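Local coordinates for Tle cognate immunity protein 4 C-terminal domain-containing protein (Pseudomonas aeruginosa PAO1, PDB 4R1D), which forms a complex with the lipase effector Tle4 and, as its cognate immunity protein, probably protects the cell from its own H2-type VI secretion toxin, at residues L257-A262 with T290-I295; G12-D17 with F178-S183; T211-K216 with E286-I291; P19-I24 with F170-G175. All coordinates share one frame; numbering follows the deposited sequence.

Contact 1 of 4, residues L257-A262 with T290-I295; sequences LTAGLA and TIVDSI
Ile-295 meets Leu-257 and Ala-259 with two different branches, and its first torsion sets both. At chi1 -59° CG1 is anti to the carbonyl carbon and places CD1 beside Ala-259, while CG2 is anti to the backbone N and faces Leu-257. Leu-257 has CG anti to its own backbone N, chi1 -151°, and offers its CD2 methyl. The two side chains run past each other in opposite directions, and Leu-257 CD2 lies 3.7 Å from Ile-295 CG2. This holds for one of two modelled conformers of Leu-257, so this part of the contact is less certain.

The methyl of Ala-259 has two neighbours. Val-292 CG2 and Ile-295 CD1 each lie 4.1 Å from Ala-259 CB. The small side chain of Ala-259 thus meets both Val-292 of the helix and Ile-295 of the turn that follows. All four touching residues are buried, and the contact across the segments is apolar.

A type I turn from Val-292 to Ile-295 returns the isoleucine to the strand. Ile-295 N bonds to Val-292 O at 3.0 Å. Ile-291 O accepts from both the backbone N and the hydroxyl of Ser-294, with Ser-294 OG 2.7 Å from Ile-291 O.

The contact places the end of helix 281-292 against strand 256-263. Trp-243 of the adjacent strand 236-245 touches Leu-257, Ala-259 and Val-292. Ile-16 of strand 14-18 packs on Ile-295.

Contact 2 of 4, residues G12-D17 with F178-S183; sequences GRFLID and FEFRSS
The apolar contacts centre on Ile-16, which reaches two phenylalanines of segment 178-183. Its CG1 is anti to the backbone N, chi1 -167°, and the extended chain carries CD1 across to the other strand. There CD1 makes a CH-pi contact over one face of the Phe-180 ring. Ile-16 CD1 sits 4.2 Å from the Phe-180 ring centroid, 21° off the ring normal. The same methyl meets Phe-178, with Ile-16 CD1 3.8 Å from Phe-178 CE2. Phe-14 uses its CB for the nearest approach: Phe-14 CB lies at the edge of the Phe-180 ring, 4.1 Å from Phe-180 CZ. Phe-11 and Phe-164 also pack on Phe-180, Phe-164 edge-to-face.

The polar link is a single water. It accepts from Arg-13 N at 2.9 Å and is also 2.9 Å from Ser-182 OG. This water lies in the plane of the Phe-14 ring, at its edge.

The charged pair belongs to segment 178-183 alone. Arg-181 grips Glu-179 with NE and NH2, coming from above the carboxylate plane. Arg-181 NE is 3.0 Å from Glu-179 OE2 and Arg-181 NH2 3.1 Å from Glu-179 OE1. Asp-67 and Arg-97 of the partner chain, presumably Tle4, make salt bridges to Arg-181 and Glu-179.

Strands 14-17 and 178-183 run nearly antiparallel, at 172°, with their axes 10.1 Å apart. Phe-178 and Phe-180 face the core, and Glu-179 and Arg-181 alternate with them. The small sheet holding strand 14-18 thus packs face to face on the sheet strands around 176-183.

Contact 3 of 4, residues T211-K216 with E286-I291; sequences TLRKGK and ELWDTI
A bidentate salt bridge ties strand 209-214 to helix 281-292. Arg-213 lies at a classic beta bulge, where Leu-212 and Arg-213 both face Leu-228. Its guanidinium meets Asp-289 end-on. Arg-213 NH1 donates to Asp-289 OD1 at 2.9 Å, and the N-H...O angle is 173°. Arg-213 NH2 donates to Asp-289 OD2 at 2.7 Å, with an angle of 159°.

Both oxygens use their syn lone pairs. The guanidinium and carboxylate planes are 13° apart, so the groups are almost coplanar. Two side-by-side bonds should limit rotation of either group. The arginine chain bends at chi3 on its way to the aspartate. Trp-288 stands beside the pair, and Arg-213 NH1 is near its ring plane, at the edge, 4.2 Å from Trp-288 CD1.

Glu-226 is a second acidic partner. It takes a salt bridge from Arg-213 NH1 and a hydrogen bond from Trp-288 NE1, which probably helps to position both side chains.

The bridge is partly buried, and the centre of the contact lies about 22 Å from the centre of the chain. Strand 225-233 lies next to strand 209-214 and supplies Glu-226 and Leu-228. The Trp-288 ring packs edge-to-face with Phe-241 of strand 236-245.

Contact 4 of 4, residues P19-I24 with F170-G175; sequences PPDAVI and FPEHPG
Two type I beta turns face each other here, one from Pro-19 to Ala-22 and one from Phe-170 to His-173. The second belongs to the connection between the antiparallel strands 162-169 and 176-183. The first leads into strand 23-30, which pairs with strand 162-169. Each turn is closed by its own backbone bond, Ala-22 N to Pro-19 O at 3.2 Å and His-173 N to Phe-170 O at 2.8 Å.

On the buried side Pro-19 rests against Phe-170. The proline CG approaches the ring at its edge, near the ring plane, and Pro-19 CG is 3.9 Å from Phe-170 CE1. Ile-291 of helix 281-292 also touches this phenylalanine, and Trp-6 packs on Pro-19.

Nearer the surface Asp-21 lies alongside Pro-171, the two side chains passing in opposite directions. At chi1 59° the Asp-21 CG falls between its backbone N and carbonyl carbon, which puts the carboxylate next to the proline ring. Asp-21 OD2 is 3.5 Å from Pro-171 CG. The backbone takes part too, with Asp-21 O 3.3 Å from Pro-171 CD.

Asp-21 and Glu-172 bring like charges near each other, Asp-21 OD2 being 4.5 Å from Glu-172 OE2. This may raise the proton affinity of either carboxylate. A water joins the two turns: it donates to Asp-21 OD2 at 2.6 Å and accepts from Glu-172 N at 3.0 Å.

From the N terminus, strand 14-18 enters contact 2 and the turn after it enters contact 4. The chain then runs through the rest of the N-terminal Tli4 domain before returning at residues 170-183. Residues 170-175 close contact 4 first, and residues 178-183 close contact 2, so the loop of contact 4 lies within that of contact 2. Both join the N-terminal to the C-terminal domain. Contacts 3 and 1 follow in series within the latter. Strand 209-214 opens contact 3 and strand 256-263 opens contact 1. They converge on helix 281-292 and its exit, sharing Thr-290 and Ile-291. Ile-291 touches Ile-16, Phe-178 and Phe-170, linking this helix to contacts 2 and 4.

Contact 1 of 4, residues L257-A262 with T290-I295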
loop_
_atom_site.group_PDB
_atom_site.type_symbol
_atom_site.label_atom_id
_atom_site.label_comp_id
_atom_site.label_asym_id
_atom_site.label_seq_id
_atom_site.Cartn_x
_atom_site.Cartn_y
_atom_site.Cartn_z
ATOM N N LEU B 257 -0.314 -10.221 -21.963
ATOM C CA LEU B 257 -0.778 -8.945 -22.501
ATOM C C LEU B 257 -2.146 -8.621 -21.927
ATOM O O LEU B 257 -3.031 -9.458 -21.917
ATOM C CB LEU B 257 -0.885 -9.017 -24.028
ATOM C CG LEU B 257 -0.679 -7.748 -24.857
ATOM C CD1 LEU B 257 0.771 -7.327 -24.803
ATOM C CD2 LEU B 257 -1.097 -7.990 -26.301
ATOM N N THR B 258 -2.325 -7.397 -21.450
ATOM C CA THR B 258 -3.649 -7.015 -21.001
ATOM C C THR B 258 -4.060 -5.692 -21.641
ATOM O O THR B 258 -3.220 -4.843 -21.953
ATOM C CB THR B 258 -3.751 -6.882 -19.451
ATOM O OG1 THR B 258 -2.835 -5.881 -18.988
ATOM C CG2 THR B 258 -3.447 -8.223 -18.760
ATOM N N ALA B 259 -5.358 -5.560 -21.847
ATOM C CA ALA B 259 -5.971 -4.304 -22.252
ATOM C C ALA B 259 -7.215 -4.147 -21.399
ATOM O O ALA B 259 -7.953 -5.110 -21.171
ATOM C CB ALA B 259 -6.332 -4.335 -23.750
ATOM N N GLY B 260 -7.452 -2.937 -20.905
ATOM C CA GLY B 260 -8.596 -2.712 -20.039
ATOM C C GLY B 260 -9.146 -1.323 -20.251
ATOM O O GLY B 260 -8.401 -0.399 -20.546
ATOM N N LEU B 261 -10.458 -1.191 -20.122
ATOM C CA LEU B 261 -11.095 0.112 -20.196
ATOM C C LEU B 261 -12.070 0.213 -19.046
ATOM O O LEU B 261 -12.946 -0.633 -18.888
ATOM C CB LEU B 261 -11.825 0.274 -21.532
ATOM C CG LEU B 261 -12.540 1.610 -21.745
ATOM C CD1 LEU B 261 -11.523 2.685 -22.000
ATOM C CD2 LEU B 261 -13.500 1.501 -22.939
ATOM N N ALA B 262 -11.909 1.244 -18.227
ATOM C CA ALA B 262 -12.781 1.410 -17.072
ATOM C C ALA B 262 -13.412 2.797 -17.039
ATOM O O ALA B 262 -12.800 3.784 -17.461
ATOM C CB ALA B 262 -12.016 1.189 -15.810
ATOM N N THR B 290 -12.221 -1.061 -31.428
ATOM C CA THR B 290 -11.329 -0.397 -32.374
ATOM C C THR B 290 -9.889 -0.371 -31.846
ATOM O O THR B 290 -8.941 -0.691 -32.568
ATOM C CB THR B 290 -11.841 1.019 -32.714
ATOM O OG1 THR B 290 -13.186 0.920 -33.212
ATOM C CG2 THR B 290 -10.951 1.684 -33.766
ATOM N N ILE B 291 -9.729 -0.016 -30.575
ATOM C CA ILE B 291 -8.402 -0.034 -29.965
ATOM C C ILE B 291 -7.811 -1.440 -29.856
ATOM O O ILE B 291 -6.678 -1.682 -30.263
ATOM C CB ILE B 291 -8.404 0.620 -28.573
ATOM C CG1 ILE B 291 -8.669 2.119 -28.685
ATOM C CG2 ILE B 291 -7.060 0.410 -27.900
ATOM C CD1 ILE B 291 -8.799 2.810 -27.343
ATOM N N VAL B 292 -8.570 -2.367 -29.282
ATOM C CA VAL B 292 -8.048 -3.712 -29.042
ATOM C C VAL B 292 -7.694 -4.402 -30.359
ATOM O O VAL B 292 -6.665 -5.043 -30.476
ATOM C CB VAL B 292 -9.050 -4.554 -28.217
ATOM C CG1 VAL B 292 -8.697 -6.037 -28.254
ATOM C CG2 VAL B 292 -9.102 -4.026 -26.766
ATOM N N ASP B 293 -8.537 -4.233 -31.365
ATOM C CA ASP B 293 -8.284 -4.876 -32.648
ATOM C C ASP B 293 -7.049 -4.311 -33.361
ATOM O O ASP B 293 -6.595 -4.881 -34.346
ATOM C CB ASP B 293 -9.517 -4.791 -33.547
ATOM C CG ASP B 293 -10.615 -5.745 -33.124
ATOM O OD1 ASP B 293 -10.314 -6.796 -32.511
ATOM O OD2 ASP B 293 -11.792 -5.442 -33.409
ATOM N N SER B 294 -6.500 -3.206 -32.854
ATOM C CA SER B 294 -5.297 -2.614 -33.432
ATOM C C SER B 294 -4.005 -3.127 -32.788
ATOM O O SER B 294 -2.911 -2.761 -33.212
ATOM C CB SER B 294 -5.351 -1.082 -33.352
ATOM O OG SER B 294 -4.947 -0.607 -32.077
ATOM N N ILE B 295 -4.126 -3.955 -31.752
ATOM C CA ILE B 295 -2.949 -4.472 -31.054
ATOM C C ILE B 295 -2.244 -5.553 -31.864
ATOM O O ILE B 295 -2.855 -6.558 -32.242
ATOM C CB ILE B 295 -3.333 -5.073 -29.684
ATOM C CG1 ILE B 295 -4.015 -4.006 -28.815
ATOM C CG2 ILE B 295 -2.114 -5.716 -29.016
ATOM C CD1 ILE B 295 -4.586 -4.550 -27.494
#

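Contact 2 of 4, residues G12-D17 with F178-S183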
loop_
_atom_site.group_PDB
_atom_site.type_symbol
_atom_site.label_atom_id
_atom_site.label_comp_id
_atom_site.label_asym_id
_atom_site.label_seq_id
_atom_site.Cartn_x
_atom_site.Cartn_y
_atom_site.Cartn_z
ATOM N N GLY B 12 7.033 -1.181 -26.156
ATOM C CA GLY B 12 7.716 -2.457 -25.996
ATOM C C GLY B 12 7.841 -3.149 -27.343
ATOM O O GLY B 12 8.356 -2.553 -28.296
ATOM N N ARG B 13 7.356 -4.389 -27.435
ATOM C CA ARG B 13 7.447 -5.155 -28.682
ATOM C C ARG B 13 6.231 -4.945 -29.566
ATOM O O ARG B 13 6.145 -5.528 -30.650
ATOM C CB ARG B 13 7.587 -6.665 -28.395
ATOM C CG ARG B 13 8.725 -7.036 -27.451
ATOM C CD ARG B 13 10.092 -7.078 -28.139
ATOM N NE ARG B 13 11.196 -7.094 -27.172
ATOM C CZ ARG B 13 12.479 -7.240 -27.497
ATOM N NH1 ARG B 13 12.826 -7.412 -28.770
ATOM N NH2 ARG B 13 13.418 -7.221 -26.557
ATOM N N PHE B 14 5.298 -4.110 -29.117
ATOM C CA PHE B 14 3.979 -4.048 -29.739
ATOM C C PHE B 14 3.626 -2.709 -30.379
ATOM O O PHE B 14 4.266 -1.696 -30.118
ATOM C CB PHE B 14 2.899 -4.468 -28.725
ATOM C CG PHE B 14 2.931 -5.941 -28.410
ATOM C CD1 PHE B 14 2.045 -6.814 -29.030
ATOM C CD2 PHE B 14 3.882 -6.454 -27.542
ATOM C CE1 PHE B 14 2.093 -8.167 -28.772
ATOM C CE2 PHE B 14 3.937 -7.818 -27.281
ATOM C CZ PHE B 14 3.043 -8.670 -27.895
ATOM N N LEU B 15 2.594 -2.734 -31.215
ATOM C CA LEU B 15 1.982 -1.523 -31.768
ATOM C C LEU B 15 0.512 -1.475 -31.360
ATOM O O LEU B 15 -0.117 -2.515 -31.166
ATOM C CB LEU B 15 2.041 -1.548 -33.305
ATOM C CG LEU B 15 3.400 -1.693 -33.984
ATOM C CD1 LEU B 15 3.201 -1.837 -35.494
ATOM C CD2 LEU B 15 4.284 -0.505 -33.671
ATOM N N ILE B 16 -0.034 -0.267 -31.257
ATOM C CA ILE B 16 -1.446 -0.074 -30.987
ATOM C C ILE B 16 -1.850 1.281 -31.553
ATOM O O ILE B 16 -1.040 2.204 -31.576
ATOM C CB ILE B 16 -1.745 -0.112 -29.466
ATOM C CG1 ILE B 16 -3.249 -0.231 -29.220
ATOM C CG2 ILE B 16 -1.161 1.119 -28.761
ATOM C CD1 ILE B 16 -3.617 -0.427 -27.738
ATOM N N ASP B 17 -3.094 1.400 -32.015
ATOM C CA ASP B 17 -3.589 2.670 -32.541
ATOM C C ASP B 17 -4.489 3.386 -31.539
ATOM O O ASP B 17 -5.331 2.758 -30.910
ATOM C CB ASP B 17 -4.365 2.443 -33.846
ATOM C CG ASP B 17 -3.544 1.705 -34.905
ATOM O OD1 ASP B 17 -2.302 1.659 -34.808
ATOM O OD2 ASP B 17 -4.153 1.167 -35.849
ATOM N N PHE B 178 -8.174 3.932 -20.450
ATOM C CA PHE B 178 -7.736 2.696 -21.085
ATOM C C PHE B 178 -6.322 2.391 -20.627
ATOM O O PHE B 178 -5.510 3.296 -20.480
ATOM C CB PHE B 178 -7.807 2.833 -22.618
ATOM C CG PHE B 178 -7.196 1.674 -23.365
ATOM C CD1 PHE B 178 -7.935 0.533 -23.633
ATOM C CD2 PHE B 178 -5.882 1.729 -23.802
ATOM C CE1 PHE B 178 -7.360 -0.548 -24.319
ATOM C CE2 PHE B 178 -5.303 0.663 -24.477
ATOM C CZ PHE B 178 -6.040 -0.478 -24.730
ATOM N N GLU B 179 -6.022 1.121 -20.391
ATOM C CA GLU B 179 -4.643 0.727 -20.119
ATOM C C GLU B 179 -4.215 -0.513 -20.898
ATOM O O GLU B 179 -5.017 -1.421 -21.147
ATOM C CB GLU B 179 -4.372 0.550 -18.622
ATOM C CG GLU B 179 -5.345 -0.331 -17.892
ATOM C CD GLU B 179 -4.697 -1.013 -16.686
ATOM O OE1 GLU B 179 -4.528 -0.363 -15.622
ATOM O OE2 GLU B 179 -4.342 -2.200 -16.821
ATOM N N PHE B 180 -2.932 -0.534 -21.255
ATOM C CA PHE B 180 -2.323 -1.558 -22.100
ATOM C C PHE B 180 -1.008 -1.954 -21.433
ATOM O O PHE B 180 -0.162 -1.103 -21.168
ATOM C CB PHE B 180 -2.082 -0.944 -23.496
ATOM C CG PHE B 180 -1.454 -1.878 -24.506
ATOM C CD1 PHE B 180 -1.801 -3.215 -24.562
ATOM C CD2 PHE B 180 -0.543 -1.391 -25.437
ATOM C CE1 PHE B 180 -1.233 -4.058 -25.517
ATOM C CE2 PHE B 180 0.027 -2.225 -26.389
ATOM C CZ PHE B 180 -0.316 -3.561 -26.429
ATOM N N ARG B 181 -0.848 -3.237 -21.125
ATOM C CA ARG B 181 0.357 -3.705 -20.438
ATOM C C ARG B 181 0.875 -4.976 -21.084
ATOM O O ARG B 181 0.084 -5.788 -21.567
ATOM C CB ARG B 181 0.040 -4.034 -18.965
ATOM C CG ARG B 181 -0.511 -2.876 -18.162
ATOM C CD ARG B 181 -0.751 -3.213 -16.693
ATOM N NE ARG B 181 -1.421 -2.063 -16.101
ATOM C CZ ARG B 181 -0.791 -0.961 -15.711
ATOM N NH1 ARG B 181 0.533 -0.894 -15.790
ATOM N NH2 ARG B 181 -1.484 0.068 -15.235
ATOM N N SER B 182 2.194 -5.165 -21.056
ATOM C CA SER B 182 2.789 -6.457 -21.401
ATOM C C SER B 182 3.841 -6.788 -20.359
ATOM O O SER B 182 4.524 -5.892 -19.836
ATOM C CB SER B 182 3.414 -6.455 -22.815
ATOM O OG SER B 182 4.761 -6.009 -22.793
ATOM N N SER B 183 3.975 -8.073 -20.062
ATOM C CA SER B 183 4.915 -8.522 -19.063
ATOM C C SER B 183 5.399 -9.909 -19.465
ATOM O O SER B 183 4.589 -10.789 -19.750
ATOM C CB SER B 183 4.204 -8.585 -17.705
ATOM O OG SER B 183 5.059 -9.146 -16.724
HETATM O O HOH W 1 6.330 -5.968 -25.202
#

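Contact 3 of 4, residues T211-K216 with E286-I291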
loop_
_atom_site.group_PDB
_atom_site.type_symbol
_atom_site.label_atom_id
_atom_site.label_comp_id
_atom_site.label_asym_id
_atom_site.label_seq_id
_atom_site.Cartn_x
_atom_site.Cartn_y
_atom_site.Cartn_z
ATOM N N THR B 211 -23.467 -8.136 -17.732
ATOM C CA THR B 211 -22.359 -8.531 -18.578
ATOM C C THR B 211 -22.706 -8.198 -20.020
ATOM O O THR B 211 -23.722 -8.652 -20.537
ATOM C CB THR B 211 -22.050 -10.028 -18.435
ATOM O OG1 THR B 211 -21.575 -10.283 -17.106
ATOM C CG2 THR B 211 -20.984 -10.456 -19.433
ATOM N N LEU B 212 -21.871 -7.396 -20.669
ATOM C CA LEU B 212 -22.105 -7.052 -22.071
ATOM C C LEU B 212 -21.553 -8.114 -23.005
ATOM O O LEU B 212 -22.075 -8.318 -24.100
ATOM C CB LEU B 212 -21.497 -5.691 -22.427
ATOM C CG LEU B 212 -22.008 -4.467 -21.662
ATOM C CD1 LEU B 212 -21.307 -3.199 -22.123
ATOM C CD2 LEU B 212 -23.518 -4.332 -21.813
ATOM N N ARG B 213 -20.489 -8.785 -22.572
ATOM C CA ARG B 213 -19.786 -9.714 -23.430
ATOM C C ARG B 213 -18.829 -10.575 -22.625
ATOM O O ARG B 213 -18.187 -10.101 -21.685
ATOM C CB ARG B 213 -19.004 -8.921 -24.486
ATOM C CG ARG B 213 -19.090 -9.461 -25.890
ATOM C CD ARG B 213 -17.990 -8.849 -26.759
ATOM N NE ARG B 213 -18.406 -7.644 -27.470
ATOM C CZ ARG B 213 -17.554 -6.819 -28.077
ATOM N NH1 ARG B 213 -16.248 -7.060 -28.027
ATOM N NH2 ARG B 213 -18.000 -5.746 -28.721
ATOM N N LYS B 214 -18.732 -11.846 -22.990
ATOM C CA LYS B 214 -17.769 -12.742 -22.360
ATOM C C LYS B 214 -17.378 -13.831 -23.342
ATOM O O LYS B 214 -18.234 -14.578 -23.813
ATOM C CB LYS B 214 -18.348 -13.372 -21.088
ATOM C CG LYS B 214 -17.492 -14.514 -20.537
ATOM C CD LYS B 214 -18.104 -15.149 -19.296
ATOM C CE LYS B 214 -17.205 -16.256 -18.764
ATOM N NZ LYS B 214 -17.864 -17.072 -17.708
ATOM N N GLY B 215 -16.092 -13.926 -23.653
ATOM C CA GLY B 215 -15.629 -14.993 -24.519
ATOM C C GLY B 215 -14.318 -14.677 -25.194
ATOM O O GLY B 215 -13.560 -13.837 -24.723
ATOM N N LYS B 216 -14.055 -15.354 -26.308
ATOM C CA LYS B 216 -12.806 -15.160 -27.032
ATOM C C LYS B 216 -12.813 -13.866 -27.833
ATOM O O LYS B 216 -13.851 -13.439 -28.341
ATOM C CB LYS B 216 -12.537 -16.348 -27.958
ATOM C CG LYS B 216 -12.568 -17.679 -27.240
ATOM C CD LYS B 216 -12.001 -18.786 -28.100
ATOM C CE LYS B 216 -11.932 -20.097 -27.332
ATOM N NZ LYS B 216 -11.417 -21.202 -28.195
ATOM N N GLU B 286 -17.612 0.164 -29.258
ATOM C CA GLU B 286 -16.980 0.547 -30.518
ATOM C C GLU B 286 -15.542 1.019 -30.302
ATOM O O GLU B 286 -14.614 0.588 -31.006
ATOM C CB GLU B 286 -17.787 1.650 -31.205
ATOM C CG GLU B 286 -17.206 2.100 -32.545
ATOM C CD GLU B 286 -18.050 3.179 -33.211
ATOM O OE1 GLU B 286 -18.187 4.282 -32.631
ATOM O OE2 GLU B 286 -18.583 2.910 -34.308
ATOM N N LEU B 287 -15.365 1.906 -29.331
ATOM C CA LEU B 287 -14.041 2.421 -29.011
ATOM C C LEU B 287 -13.156 1.272 -28.538
ATOM O O LEU B 287 -12.053 1.089 -29.022
ATOM C CB LEU B 287 -14.124 3.534 -27.956
ATOM C CG LEU B 287 -12.790 4.190 -27.573
ATOM C CD1 LEU B 287 -12.123 4.859 -28.778
ATOM C CD2 LEU B 287 -12.950 5.173 -26.419
ATOM N N TRP B 288 -13.663 0.496 -27.587
ATOM C CA TRP B 288 -12.977 -0.703 -27.105
ATOM C C TRP B 288 -12.503 -1.621 -28.244
ATOM O O TRP B 288 -11.319 -1.928 -28.353
ATOM C CB TRP B 288 -13.920 -1.455 -26.168
ATOM C CG TRP B 288 -13.479 -2.837 -25.777
ATOM C CD1 TRP B 288 -13.996 -4.018 -26.228
ATOM C CD2 TRP B 288 -12.460 -3.179 -24.832
ATOM N NE1 TRP B 288 -13.358 -5.080 -25.627
ATOM C CE2 TRP B 288 -12.413 -4.590 -24.761
ATOM C CE3 TRP B 288 -11.585 -2.430 -24.031
ATOM C CZ2 TRP B 288 -11.527 -5.269 -23.918
ATOM C CZ3 TRP B 288 -10.700 -3.107 -23.195
ATOM C CH2 TRP B 288 -10.679 -4.512 -23.150
ATOM N N ASP B 289 -13.422 -2.065 -29.092
ATOM C CA ASP B 289 -13.059 -2.958 -30.186
ATOM C C ASP B 289 -12.040 -2.338 -31.126
ATOM O O ASP B 289 -11.109 -3.006 -31.577
ATOM C CB ASP B 289 -14.289 -3.384 -30.991
ATOM C CG ASP B 289 -15.130 -4.415 -30.272
ATOM O OD1 ASP B 289 -14.555 -5.215 -29.512
ATOM O OD2 ASP B 289 -16.363 -4.425 -30.470
ATOM N N THR B 290 -12.221 -1.061 -31.428
ATOM C CA THR B 290 -11.329 -0.397 -32.374
ATOM C C THR B 290 -9.889 -0.371 -31.846
ATOM O O THR B 290 -8.941 -0.691 -32.568
ATOM C CB THR B 290 -11.841 1.019 -32.714
ATOM O OG1 THR B 290 -13.186 0.920 -33.212
ATOM C CG2 THR B 290 -10.951 1.684 -33.766
ATOM N N ILE B 291 -9.729 -0.016 -30.575
ATOM C CA ILE B 291 -8.402 -0.034 -29.965
ATOM C C ILE B 291 -7.811 -1.440 -29.856
ATOM O O ILE B 291 -6.678 -1.682 -30.263
ATOM C CB ILE B 291 -8.404 0.620 -28.573
ATOM C CG1 ILE B 291 -8.669 2.119 -28.685
ATOM C CG2 ILE B 291 -7.060 0.410 -27.900
ATOM C CD1 ILE B 291 -8.799 2.810 -27.343
#

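Contact 4 of 4, residues P19-I24 with F170-G175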
loop_
_atom_site.group_PDB
_atom_site.type_symbol
_atom_site.label_atom_id
_atom_site.label_comp_id
_atom_site.label_asym_id
_atom_site.label_seq_id
_atom_site.Cartn_x
_atom_site.Cartn_y
_atom_site.Cartn_z
ATOM N N PRO B 19 -6.676 7.346 -30.784
ATOM C CA PRO B 19 -7.199 8.599 -31.349
ATOM C C PRO B 19 -6.169 9.710 -31.199
ATOM O O PRO B 19 -5.344 9.667 -30.286
ATOM C CB PRO B 19 -8.421 8.914 -30.477
ATOM C CG PRO B 19 -8.727 7.663 -29.721
ATOM C CD PRO B 19 -7.484 6.846 -29.659
ATOM N N PRO B 20 -6.222 10.722 -32.078
ATOM C CA PRO B 20 -5.164 11.734 -32.059
ATOM C C PRO B 20 -5.145 12.586 -30.787
ATOM O O PRO B 20 -4.086 13.097 -30.424
ATOM C CB PRO B 20 -5.484 12.592 -33.293
ATOM C CG PRO B 20 -6.963 12.443 -33.468
ATOM C CD PRO B 20 -7.269 11.020 -33.069
ATOM N N ASP B 21 -6.288 12.739 -30.124
ATOM C CA ASP B 21 -6.357 13.571 -28.926
ATOM C C ASP B 21 -6.153 12.772 -27.626
ATOM O O ASP B 21 -6.294 13.313 -26.537
ATOM C CB ASP B 21 -7.679 14.343 -28.873
ATOM C CG ASP B 21 -8.895 13.430 -28.876
ATOM O OD1 ASP B 21 -8.797 12.315 -29.431
ATOM O OD2 ASP B 21 -9.955 13.827 -28.336
ATOM N N ALA B 22 -5.808 11.495 -27.749
ATOM C CA ALA B 22 -5.582 10.650 -26.573
ATOM C C ALA B 22 -4.450 11.224 -25.730
ATOM O O ALA B 22 -3.424 11.651 -26.267
ATOM C CB ALA B 22 -5.256 9.227 -26.999
ATOM N N VAL B 23 -4.649 11.239 -24.413
ATOM C CA VAL B 23 -3.633 11.687 -23.469
ATOM C C VAL B 23 -2.975 10.441 -22.883
ATOM O O VAL B 23 -3.641 9.643 -22.218
ATOM C CB VAL B 23 -4.258 12.511 -22.331
ATOM C CG1 VAL B 23 -3.183 12.981 -21.354
ATOM C CG2 VAL B 23 -5.045 13.693 -22.901
ATOM N N ILE B 24 -1.677 10.294 -23.125
ATOM C CA ILE B 24 -0.961 9.031 -22.907
ATOM C C ILE B 24 0.150 9.180 -21.865
ATOM O O ILE B 24 0.963 10.100 -21.936
ATOM C CB ILE B 24 -0.323 8.544 -24.229
ATOM C CG1 ILE B 24 -1.395 8.373 -25.307
ATOM C CG2 ILE B 24 0.457 7.243 -24.026
ATOM C CD1 ILE B 24 -0.830 8.296 -26.726
ATOM N N PHE B 170 -9.321 10.093 -22.700
ATOM C CA PHE B 170 -9.943 10.592 -23.919
ATOM C C PHE B 170 -10.766 11.831 -23.589
ATOM O O PHE B 170 -11.746 11.745 -22.852
ATOM C CB PHE B 170 -10.850 9.512 -24.514
ATOM C CG PHE B 170 -10.185 8.164 -24.642
ATOM C CD1 PHE B 170 -9.555 7.797 -25.821
ATOM C CD2 PHE B 170 -10.193 7.264 -23.585
ATOM C CE1 PHE B 170 -8.932 6.566 -25.943
ATOM C CE2 PHE B 170 -9.577 6.030 -23.704
ATOM C CZ PHE B 170 -8.946 5.677 -24.880
ATOM N N PRO B 171 -10.350 12.996 -24.108
ATOM C CA PRO B 171 -11.063 14.249 -23.825
ATOM C C PRO B 171 -12.579 14.117 -23.975
ATOM O O PRO B 171 -13.324 14.611 -23.123
ATOM C CB PRO B 171 -10.495 15.208 -24.876
ATOM C CG PRO B 171 -9.087 14.744 -25.053
ATOM C CD PRO B 171 -9.112 13.228 -24.873
ATOM N N GLU B 172 -13.017 13.441 -25.029
ATOM C CA GLU B 172 -14.441 13.276 -25.328
ATOM C C GLU B 172 -15.169 12.324 -24.376
ATOM O O GLU B 172 -16.403 12.301 -24.339
ATOM C CB GLU B 172 -14.628 12.781 -26.767
ATOM C CG GLU B 172 -14.118 13.743 -27.826
ATOM C CD GLU B 172 -14.161 13.146 -29.222
ATOM O OE1 GLU B 172 -14.272 11.906 -29.337
ATOM O OE2 GLU B 172 -14.087 13.918 -30.205
ATOM N N HIS B 173 -14.411 11.536 -23.617
ATOM C CA HIS B 173 -15.010 10.560 -22.710
ATOM C C HIS B 173 -14.527 10.726 -21.277
ATOM O O HIS B 173 -13.744 9.912 -20.778
ATOM C CB HIS B 173 -14.721 9.145 -23.205
ATOM C CG HIS B 173 -15.141 8.910 -24.621
ATOM N ND1 HIS B 173 -16.454 9.002 -25.029
ATOM C CD2 HIS B 173 -14.423 8.592 -25.724
ATOM C CE1 HIS B 173 -16.527 8.740 -26.324
ATOM N NE2 HIS B 173 -15.309 8.493 -26.768
ATOM N N PRO B 174 -15.006 11.777 -20.601
ATOM C CA PRO B 174 -14.612 12.070 -19.222
ATOM C C PRO B 174 -14.910 10.890 -18.314
ATOM O O PRO B 174 -16.007 10.343 -18.347
ATOM C CB PRO B 174 -15.504 13.260 -18.845
ATOM C CG PRO B 174 -16.660 13.189 -19.800
ATOM C CD PRO B 174 -16.061 12.687 -21.076
ATOM N N GLY B 175 -13.937 10.502 -17.502
ATOM C CA GLY B 175 -14.126 9.389 -16.598
ATOM C C GLY B 175 -13.594 8.073 -17.133
ATOM O O GLY B 175 -13.451 7.122 -16.377
HETATM O O HOH W 2 -11.435 12.059 -27.183
#